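Local atomic coordinates of CmeC (Campylobacter jejuni, PDB entry 4MT4), a protein that forms a trimeric outer membrane channel of the outer membrane factor family and probably carries substrates out of the cell as part of efflux transport. Residues B[174-186]-B[411-423]. Sequence-based numbering, arbitrary orientation.
Sequences NALKEAYESAKEI and LQDYLEARQNWLN
Arg-418 reaches from helix 411-445 onto helix 129-195 and settles among Ala-179, Ser-182, Ala-183 and Ile-186 as a knob in a hole. CG lies anti to the backbone N (chi1 172°) and the chain stays extended to NE, which carries the guanidinium across to the facing backbone. There NH2 donates a hydrogen bond to Ala-179 O. The modelled length, 2.5 Å, is very short, so the exact place of NH2 is doubtful. Ser-182 CB also presses on the guanidinium. Ile-186 CD1 lies over one face of it, displaced from the centre.

Ile-186 is the reciprocal knob, held by Leu-411, Tyr-414, Leu-415 and Arg-418. Its CD1 meets Tyr-414 CE2 at 3.8 Å and Leu-415 CD2 at 4.0 Å. One turn on from Arg-418, Leu-422 packs CD1 against Ala-179 CB at 3.8 Å. Its CD2 touches Leu-176 CD2 at 3.7 Å, the two side chains crossing at about a right angle.

The solvent side, at exposed Glu-178, is looser. Glu-178 OE2 takes a hydrogen bond from Ser-182 OG and remains 5.1 Å from Arg-418 NH1.

The segment axes run antiparallel (167°) and approach to 11.0 Å; Arg-418 and Ile-186 reach across. The two knobs are consistent with the coiled-coil-like packing of the outer membrane factor helical barrel. Arg-418 probably links apolar packing to a backbone carbonyl, and Glu-178 may partly balance its charge.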
ATOM      1  N   ASN B 174     -25.951  14.084 -20.295  1.00 56.32           N
ATOM      2  CA  ASN B 174     -26.710  14.832 -21.288  1.00 72.20           C
ATOM      3  C   ASN B 174     -27.865  14.007 -21.845  1.00 65.06           C
ATOM      4  O   ASN B 174     -28.936  14.537 -22.139  1.00 67.29           O
ATOM      5  CB  ASN B 174     -25.797  15.290 -22.425  1.00 69.48           C
ATOM      6  CG  ASN B 174     -26.106  16.700 -22.889  1.00 90.58           C
ATOM      7  OD1 ASN B 174     -27.024  16.920 -23.680  1.00 62.36           O
ATOM      8  ND2 ASN B 174     -25.337  17.665 -22.401  1.00 78.29           N
ATOM      9  N   ALA B 175     -27.637  12.706 -21.990  1.00 56.63           N
ATOM     10  CA  ALA B 175     -28.672  11.792 -22.462  1.00 58.08           C
ATOM     11  C   ALA B 175     -29.770  11.657 -21.416  1.00 67.22           C
ATOM     12  O   ALA B 175     -30.952  11.561 -21.747  1.00 65.52           O
ATOM     13  CB  ALA B 175     -28.074  10.432 -22.788  1.00 53.12           C
ATOM     14  N   LEU B 176     -29.368  11.653 -20.151  1.00 66.50           N
ATOM     15  CA  LEU B 176     -30.311  11.554 -19.045  1.00 68.34           C
ATOM     16  C   LEU B 176     -30.972  12.901 -18.760  1.00 66.69           C
ATOM     17  O   LEU B 176     -31.994  12.965 -18.078  1.00 61.92           O
ATOM     18  CB  LEU B 176     -29.609  11.020 -17.795  1.00 48.11           C
ATOM     19  CG  LEU B 176     -29.530   9.494 -17.709  1.00 51.16           C
ATOM     20  CD1 LEU B 176     -28.406   9.047 -16.793  1.00 64.25           C
ATOM     21  CD2 LEU B 176     -30.856   8.943 -17.220  1.00 57.97           C
ATOM     22  N   LYS B 177     -30.387  13.974 -19.284  1.00 56.02           N
ATOM     23  CA  LYS B 177     -30.998  15.294 -19.181  1.00 57.08           C
ATOM     24  C   LYS B 177     -32.250  15.350 -20.047  1.00 68.57           C
ATOM     25  O   LYS B 177     -33.331  15.699 -19.570  1.00 54.51           O
ATOM     26  CB  LYS B 177     -30.021  16.393 -19.602  1.00 48.48           C
ATOM     27  CG  LYS B 177     -30.631  17.788 -19.603  1.00 65.08           C
ATOM     28  CD  LYS B 177     -29.635  18.847 -20.046  1.00 70.28           C
ATOM     29  CE  LYS B 177     -30.270  20.231 -20.053  1.00 84.88           C
ATOM     30  NZ  LYS B 177     -29.321  21.290 -20.502  1.00 98.96           N
ATOM     31  N   GLU B 178     -32.091  14.999 -21.320  1.00 59.01           N
ATOM     32  CA  GLU B 178     -33.205  14.955 -22.262  1.00 73.85           C
ATOM     33  C   GLU B 178     -34.257  13.943 -21.834  1.00 70.83           C
ATOM     34  O   GLU B 178     -35.456  14.194 -21.952  1.00 73.94           O
ATOM     35  CB  GLU B 178     -32.700  14.618 -23.667  1.00 64.49           C
ATOM     36  CG  GLU B 178     -33.744  13.986 -24.585  1.00 98.16           C
ATOM     37  CD  GLU B 178     -34.907  14.909 -24.893  1.00 98.15           C
ATOM     38  OE1 GLU B 178     -34.772  16.138 -24.703  1.00 99.19           O
ATOM     39  OE2 GLU B 178     -35.959  14.399 -25.329  1.00 93.94           O
ATOM     40  N   ALA B 179     -33.794  12.797 -21.344  1.00 57.69           N
ATOM     41  CA  ALA B 179     -34.683  11.754 -20.854  1.00 51.41           C
ATOM     42  C   ALA B 179     -35.527  12.272 -19.697  1.00 70.74           C
ATOM     43  O   ALA B 179     -36.667  11.853 -19.511  1.00 67.01           O
ATOM     44  CB  ALA B 179     -33.887  10.534 -20.426  1.00 52.17           C
ATOM     45  N   TYR B 180     -34.959  13.194 -18.928  1.00 62.63           N
ATOM     46  CA  TYR B 180     -35.669  13.810 -17.815  1.00 61.94           C
ATOM     47  C   TYR B 180     -36.648  14.875 -18.298  1.00 59.05           C
ATOM     48  O   TYR B 180     -37.762  14.979 -17.785  1.00 62.24           O
ATOM     49  CB  TYR B 180     -34.678  14.424 -16.825  1.00 47.18           C
ATOM     50  CG  TYR B 180     -35.316  15.378 -15.840  1.00 49.59           C
ATOM     51  CD1 TYR B 180     -36.062  14.905 -14.769  1.00 57.15           C
ATOM     52  CD2 TYR B 180     -35.168  16.752 -15.979  1.00 54.29           C
ATOM     53  CE1 TYR B 180     -36.646  15.773 -13.868  1.00 48.39           C
ATOM     54  CE2 TYR B 180     -35.749  17.628 -15.083  1.00 57.32           C
ATOM     55  CZ  TYR B 180     -36.486  17.133 -14.028  1.00 58.60           C
ATOM     56  OH  TYR B 180     -37.065  18.003 -13.132  1.00 68.58           O
ATOM     57  N   GLU B 181     -36.223  15.663 -19.283  1.00 61.18           N
ATOM     58  CA  GLU B 181     -37.042  16.746 -19.820  1.00 69.31           C
ATOM     59  C   GLU B 181     -38.353  16.233 -20.407  1.00 72.06           C
ATOM     60  O   GLU B 181     -39.430  16.716 -20.059  1.00 75.34           O
ATOM     61  CB  GLU B 181     -36.270  17.526 -20.891  1.00 69.95           C
ATOM     62  CG  GLU B 181     -35.006  18.212 -20.388  1.00 76.44           C
ATOM     63  CD  GLU B 181     -35.282  19.263 -19.332  1.00 96.40           C
ATOM     64  OE1 GLU B 181     -36.393  19.835 -19.332  1.00 93.42           O
ATOM     65  OE2 GLU B 181     -34.387  19.515 -18.497  1.00 84.91           O
ATOM     66  N   SER B 182     -38.259  15.250 -21.296  1.00 60.31           N
ATOM     67  CA  SER B 182     -39.442  14.710 -21.955  1.00 76.00           C
ATOM     68  C   SER B 182     -40.306  13.921 -20.979  1.00 75.38           C
ATOM     69  O   SER B 182     -41.522  13.842 -21.143  1.00 72.98           O
ATOM     70  CB  SER B 182     -39.041  13.830 -23.138  1.00 71.98           C
ATOM     71  OG  SER B 182     -38.114  14.498 -23.975  1.00 81.45           O
ATOM     72  N   ALA B 183     -39.674  13.337 -19.966  1.00 65.08           N
ATOM     73  CA  ALA B 183     -40.403  12.624 -18.924  1.00 63.44           C
ATOM     74  C   ALA B 183     -41.240  13.600 -18.108  1.00 64.83           C
ATOM     75  O   ALA B 183     -42.307  13.249 -17.601  1.00 57.17           O
ATOM     76  CB  ALA B 183     -39.447  11.862 -18.025  1.00 56.06           C
ATOM     77  N   LYS B 184     -40.744  14.826 -17.980  1.00 65.30           N
ATOM     78  CA  LYS B 184     -41.479  15.875 -17.289  1.00 60.45           C
ATOM     79  C   LYS B 184     -42.650  16.338 -18.146  1.00 72.04           C
ATOM     80  O   LYS B 184     -43.722  16.662 -17.636  1.00 59.85           O
ATOM     81  CB  LYS B 184     -40.563  17.054 -16.964  1.00 58.31           C
ATOM     82  CG  LYS B 184     -41.188  18.081 -16.037  1.00 67.95           C
ATOM     83  CD  LYS B 184     -40.852  19.496 -16.472  1.00 86.62           C
ATOM     84  CE  LYS B 184     -39.351  19.727 -16.521  1.00 82.11           C
ATOM     85  NZ  LYS B 184     -39.026  21.106 -16.979  1.00 85.39           N
ATOM     86  N   GLU B 185     -42.429  16.366 -19.457  1.00 65.30           N
ATOM     87  CA  GLU B 185     -43.473  16.729 -20.405  1.00 67.71           C
ATOM     88  C   GLU B 185     -44.562  15.666 -20.434  1.00 74.73           C
ATOM     89  O   GLU B 185     -45.745  15.982 -20.543  1.00 71.81           O
ATOM     90  CB  GLU B 185     -42.885  16.923 -21.805  1.00 70.22           C
ATOM     91  CG  GLU B 185     -43.915  17.263 -22.876  1.00 91.53           C
ATOM     92  CD  GLU B 185     -44.590  18.603 -22.640  1.00 97.40           C
ATOM     93  OE1 GLU B 185     -43.992  19.464 -21.960  1.00 90.23           O
ATOM     94  OE2 GLU B 185     -45.721  18.794 -23.135  1.00101.23           O
ATOM     95  N   ILE B 186     -44.156  14.405 -20.337  1.00 68.39           N
ATOM     96  CA  ILE B 186     -45.100  13.295 -20.299  1.00 55.59           C
ATOM     97  C   ILE B 186     -46.025  13.415 -19.090  1.00 63.51           C
ATOM     98  O   ILE B 186     -47.240  13.252 -19.207  1.00 51.20           O
ATOM     99  CB  ILE B 186     -44.371  11.936 -20.263  1.00 50.62           C
ATOM    100  CG1 ILE B 186     -43.727  11.640 -21.619  1.00 60.79           C
ATOM    101  CG2 ILE B 186     -45.332  10.818 -19.889  1.00 47.03           C
ATOM    102  CD1 ILE B 186     -42.862  10.397 -21.628  1.00 64.14           C
ATOM    103  N   LEU B 411     -49.579   3.366 -21.761  1.00 59.59           N
ATOM    104  CA  LEU B 411     -48.521   4.243 -21.275  1.00 65.47           C
ATOM    105  C   LEU B 411     -47.347   3.434 -20.737  1.00 56.21           C
ATOM    106  O   LEU B 411     -46.188   3.784 -20.951  1.00 54.10           O
ATOM    107  CB  LEU B 411     -49.058   5.176 -20.188  1.00 60.05           C
ATOM    108  CG  LEU B 411     -48.042   6.079 -19.484  1.00 58.24           C
ATOM    109  CD1 LEU B 411     -47.433   7.083 -20.454  1.00 54.72           C
ATOM    110  CD2 LEU B 411     -48.681   6.788 -18.300  1.00 45.14           C
ATOM    111  N   GLN B 412     -47.666   2.345 -20.045  1.00 54.28           N
ATOM    112  CA  GLN B 412     -46.664   1.461 -19.463  1.00 49.42           C
ATOM    113  C   GLN B 412     -45.725   0.882 -20.518  1.00 64.90           C
ATOM    114  O   GLN B 412     -44.505   0.894 -20.349  1.00 68.22           O
ATOM    115  CB  GLN B 412     -47.348   0.330 -18.696  1.00 62.34           C
ATOM    116  CG  GLN B 412     -46.401  -0.720 -18.154  1.00 75.95           C
ATOM    117  CD  GLN B 412     -47.129  -1.832 -17.426  1.00 96.28           C
ATOM    118  OE1 GLN B 412     -48.315  -1.715 -17.122  1.00 78.84           O
ATOM    119  NE2 GLN B 412     -46.421  -2.920 -17.145  1.00 97.12           N
ATOM    120  N   ASP B 413     -46.301   0.374 -21.604  1.00 58.60           N
ATOM    121  CA  ASP B 413     -45.513  -0.164 -22.708  1.00 55.67           C
ATOM    122  C   ASP B 413     -44.690   0.928 -23.386  1.00 61.47           C
ATOM    123  O   ASP B 413     -43.586   0.678 -23.866  1.00 51.45           O
ATOM    124  CB  ASP B 413     -46.419  -0.849 -23.735  1.00 53.62           C
ATOM    125  CG  ASP B 413     -46.813  -2.253 -23.321  1.00 64.95           C
ATOM    126  OD1 ASP B 413     -46.665  -2.590 -22.128  1.00 79.53           O
ATOM    127  OD2 ASP B 413     -47.276  -3.021 -24.191  1.00 72.30           O
ATOM    128  N   TYR B 414     -45.230   2.143 -23.414  1.00 43.49           N
ATOM    129  CA  TYR B 414     -44.544   3.266 -24.041  1.00 53.17           C
ATOM    130  C   TYR B 414     -43.349   3.727 -23.208  1.00 60.07           C
ATOM    131  O   TYR B 414     -42.271   3.982 -23.744  1.00 49.12           O
ATOM    132  CB  TYR B 414     -45.514   4.428 -24.264  1.00 43.48           C
ATOM    133  CG  TYR B 414     -44.837   5.716 -24.674  1.00 44.70           C
ATOM    134  CD1 TYR B 414     -44.139   5.807 -25.872  1.00 51.59           C
ATOM    135  CD2 TYR B 414     -44.902   6.844 -23.867  1.00 59.29           C
ATOM    136  CE1 TYR B 414     -43.519   6.982 -26.248  1.00 49.33           C
ATOM    137  CE2 TYR B 414     -44.287   8.024 -24.236  1.00 59.33           C
ATOM    138  CZ  TYR B 414     -43.596   8.087 -25.428  1.00 52.14           C
ATOM    139  OH  TYR B 414     -42.980   9.260 -25.805  1.00 76.52           O
ATOM    140  N   LEU B 415     -43.545   3.823 -21.896  1.00 53.00           N
ATOM    141  CA  LEU B 415     -42.477   4.216 -20.982  1.00 58.57           C
ATOM    142  C   LEU B 415     -41.347   3.193 -20.981  1.00 56.64           C
ATOM    143  O   LEU B 415     -40.174   3.547 -20.862  1.00 54.16           O
ATOM    144  CB  LEU B 415     -43.021   4.393 -19.562  1.00 48.89           C
ATOM    145  CG  LEU B 415     -44.019   5.530 -19.342  1.00 55.64           C
ATOM    146  CD1 LEU B 415     -44.462   5.573 -17.887  1.00 55.63           C
ATOM    147  CD2 LEU B 415     -43.426   6.864 -19.767  1.00 52.44           C
ATOM    148  N   GLU B 416     -41.715   1.923 -21.114  1.00 57.80           N
ATOM    149  CA  GLU B 416     -40.746   0.836 -21.146  1.00 52.86           C
ATOM    150  C   GLU B 416     -39.862   0.913 -22.386  1.00 63.40           C
ATOM    151  O   GLU B 416     -38.642   0.779 -22.296  1.00 62.01           O
ATOM    152  CB  GLU B 416     -41.458  -0.517 -21.095  1.00 43.23           C
ATOM    153  CG  GLU B 416     -40.551  -1.709 -21.359  1.00 65.88           C
ATOM    154  CD  GLU B 416     -41.297  -3.029 -21.337  1.00 85.92           C
ATOM    155  OE1 GLU B 416     -42.288  -3.147 -20.586  1.00 87.89           O
ATOM    156  OE2 GLU B 416     -40.893  -3.951 -22.077  1.00 90.20           O
ATOM    157  N   ALA B 417     -40.483   1.128 -23.542  1.00 54.34           N
ATOM    158  CA  ALA B 417     -39.754   1.211 -24.803  1.00 63.56           C
ATOM    159  C   ALA B 417     -38.784   2.388 -24.790  1.00 55.31           C
ATOM    160  O   ALA B 417     -37.684   2.308 -25.338  1.00 47.49           O
ATOM    161  CB  ALA B 417     -40.725   1.333 -25.968  1.00 43.93           C
ATOM    162  N   ARG B 418     -39.209   3.471 -24.151  1.00 48.34           N
ATOM    163  CA  ARG B 418     -38.395   4.671 -24.013  1.00 56.24           C
ATOM    164  C   ARG B 418     -37.221   4.444 -23.060  1.00 64.31           C
ATOM    165  O   ARG B 418     -36.110   4.917 -23.302  1.00 41.79           O
ATOM    166  CB  ARG B 418     -39.266   5.827 -23.519  1.00 56.79           C
ATOM    167  CG  ARG B 418     -38.522   7.090 -23.137  1.00 66.08           C
ATOM    168  CD  ARG B 418     -39.487   8.103 -22.537  1.00 92.96           C
ATOM    169  NE  ARG B 418     -38.800   9.162 -21.807  1.00102.16           N
ATOM    170  CZ  ARG B 418     -38.512  10.353 -22.318  1.00102.01           C
ATOM    171  NH1 ARG B 418     -38.854  10.637 -23.568  1.00 98.19           N
ATOM    172  NH2 ARG B 418     -37.886  11.259 -21.581  1.00 91.49           N
ATOM    173  N   GLN B 419     -37.472   3.709 -21.981  1.00 51.65           N
ATOM    174  CA  GLN B 419     -36.433   3.374 -21.012  1.00 58.07           C
ATOM    175  C   GLN B 419     -35.389   2.458 -21.640  1.00 64.95           C
ATOM    176  O   GLN B 419     -34.199   2.552 -21.339  1.00 56.19           O
ATOM    177  CB  GLN B 419     -37.041   2.705 -19.777  1.00 59.81           C
ATOM    178  CG  GLN B 419     -36.034   2.334 -18.700  1.00 61.13           C
ATOM    179  CD  GLN B 419     -35.539   3.539 -17.926  1.00 73.64           C
ATOM    180  OE1 GLN B 419     -34.460   4.067 -18.195  1.00 64.77           O
ATOM    181  NE2 GLN B 419     -36.328   3.981 -16.953  1.00 81.49           N
ATOM    182  N   ASN B 420     -35.848   1.572 -22.519  1.00 52.74           N
ATOM    183  CA  ASN B 420     -34.966   0.638 -23.209  1.00 46.71           C
ATOM    184  C   ASN B 420     -34.002   1.348 -24.152  1.00 60.94           C
ATOM    185  O   ASN B 420     -32.832   0.975 -24.248  1.00 52.67           O
ATOM    186  CB  ASN B 420     -35.785  -0.397 -23.981  1.00 42.14           C
ATOM    187  CG  ASN B 420     -36.486  -1.383 -23.068  1.00 59.96           C
ATOM    188  OD1 ASN B 420     -36.096  -1.567 -21.916  1.00 57.77           O
ATOM    189  ND2 ASN B 420     -37.527  -2.029 -23.583  1.00 61.93           N
ATOM    190  N   TRP B 421     -34.497   2.367 -24.850  1.00 51.32           N
ATOM    191  CA  TRP B 421     -33.655   3.178 -25.724  1.00 55.94           C
ATOM    192  C   TRP B 421     -32.593   3.903 -24.906  1.00 54.17           C
ATOM    193  O   TRP B 421     -31.423   3.947 -25.288  1.00 47.44           O
ATOM    194  CB  TRP B 421     -34.495   4.184 -26.512  1.00 41.51           C
ATOM    195  CG  TRP B 421     -33.679   5.100 -27.384  1.00 49.13           C
ATOM    196  CD1 TRP B 421     -32.479   4.822 -27.973  1.00 50.28           C
ATOM    197  CD2 TRP B 421     -34.001   6.449 -27.754  1.00 65.35           C
ATOM    198  NE1 TRP B 421     -32.038   5.909 -28.688  1.00 49.75           N
ATOM    199  CE2 TRP B 421     -32.953   6.920 -28.570  1.00 67.51           C
ATOM    200  CE3 TRP B 421     -35.074   7.302 -27.475  1.00 52.42           C
ATOM    201  CZ2 TRP B 421     -32.947   8.205 -29.109  1.00 76.45           C
ATOM    202  CZ3 TRP B 421     -35.066   8.577 -28.012  1.00 66.71           C
ATOM    203  CH2 TRP B 421     -34.010   9.016 -28.820  1.00 70.05           C
ATOM    204  N   LEU B 422     -33.016   4.472 -23.781  1.00 46.17           N
ATOM    205  CA  LEU B 422     -32.112   5.170 -22.877  1.00 60.81           C
ATOM    206  C   LEU B 422     -31.001   4.246 -22.391  1.00 49.80           C
ATOM    207  O   LEU B 422     -29.829   4.617 -22.393  1.00 51.97           O
ATOM    208  CB  LEU B 422     -32.881   5.736 -21.682  1.00 55.80           C
ATOM    209  CG  LEU B 422     -32.055   6.483 -20.635  1.00 60.47           C
ATOM    210  CD1 LEU B 422     -31.438   7.738 -21.234  1.00 52.92           C
ATOM    211  CD2 LEU B 422     -32.903   6.823 -19.420  1.00 67.36           C
ATOM    212  N   ASN B 423     -31.383   3.038 -21.982  1.00 52.02           N
ATOM    213  CA  ASN B 423     -30.424   2.035 -21.537  1.00 47.53           C
ATOM    214  C   ASN B 423     -29.436   1.678 -22.640  1.00 56.91           C
ATOM    215  O   ASN B 423     -28.236   1.554 -22.399  1.00 50.47           O
ATOM    216  CB  ASN B 423     -31.152   0.778 -21.055  1.00 48.17           C
ATOM    217  CG  ASN B 423     -31.984   1.026 -19.810  1.00 62.06           C
ATOM    218  OD1 ASN B 423     -32.082   2.156 -19.332  1.00 66.92           O
ATOM    219  ND2 ASN B 423     -32.591  -0.031 -19.281  1.00 58.33           N
TER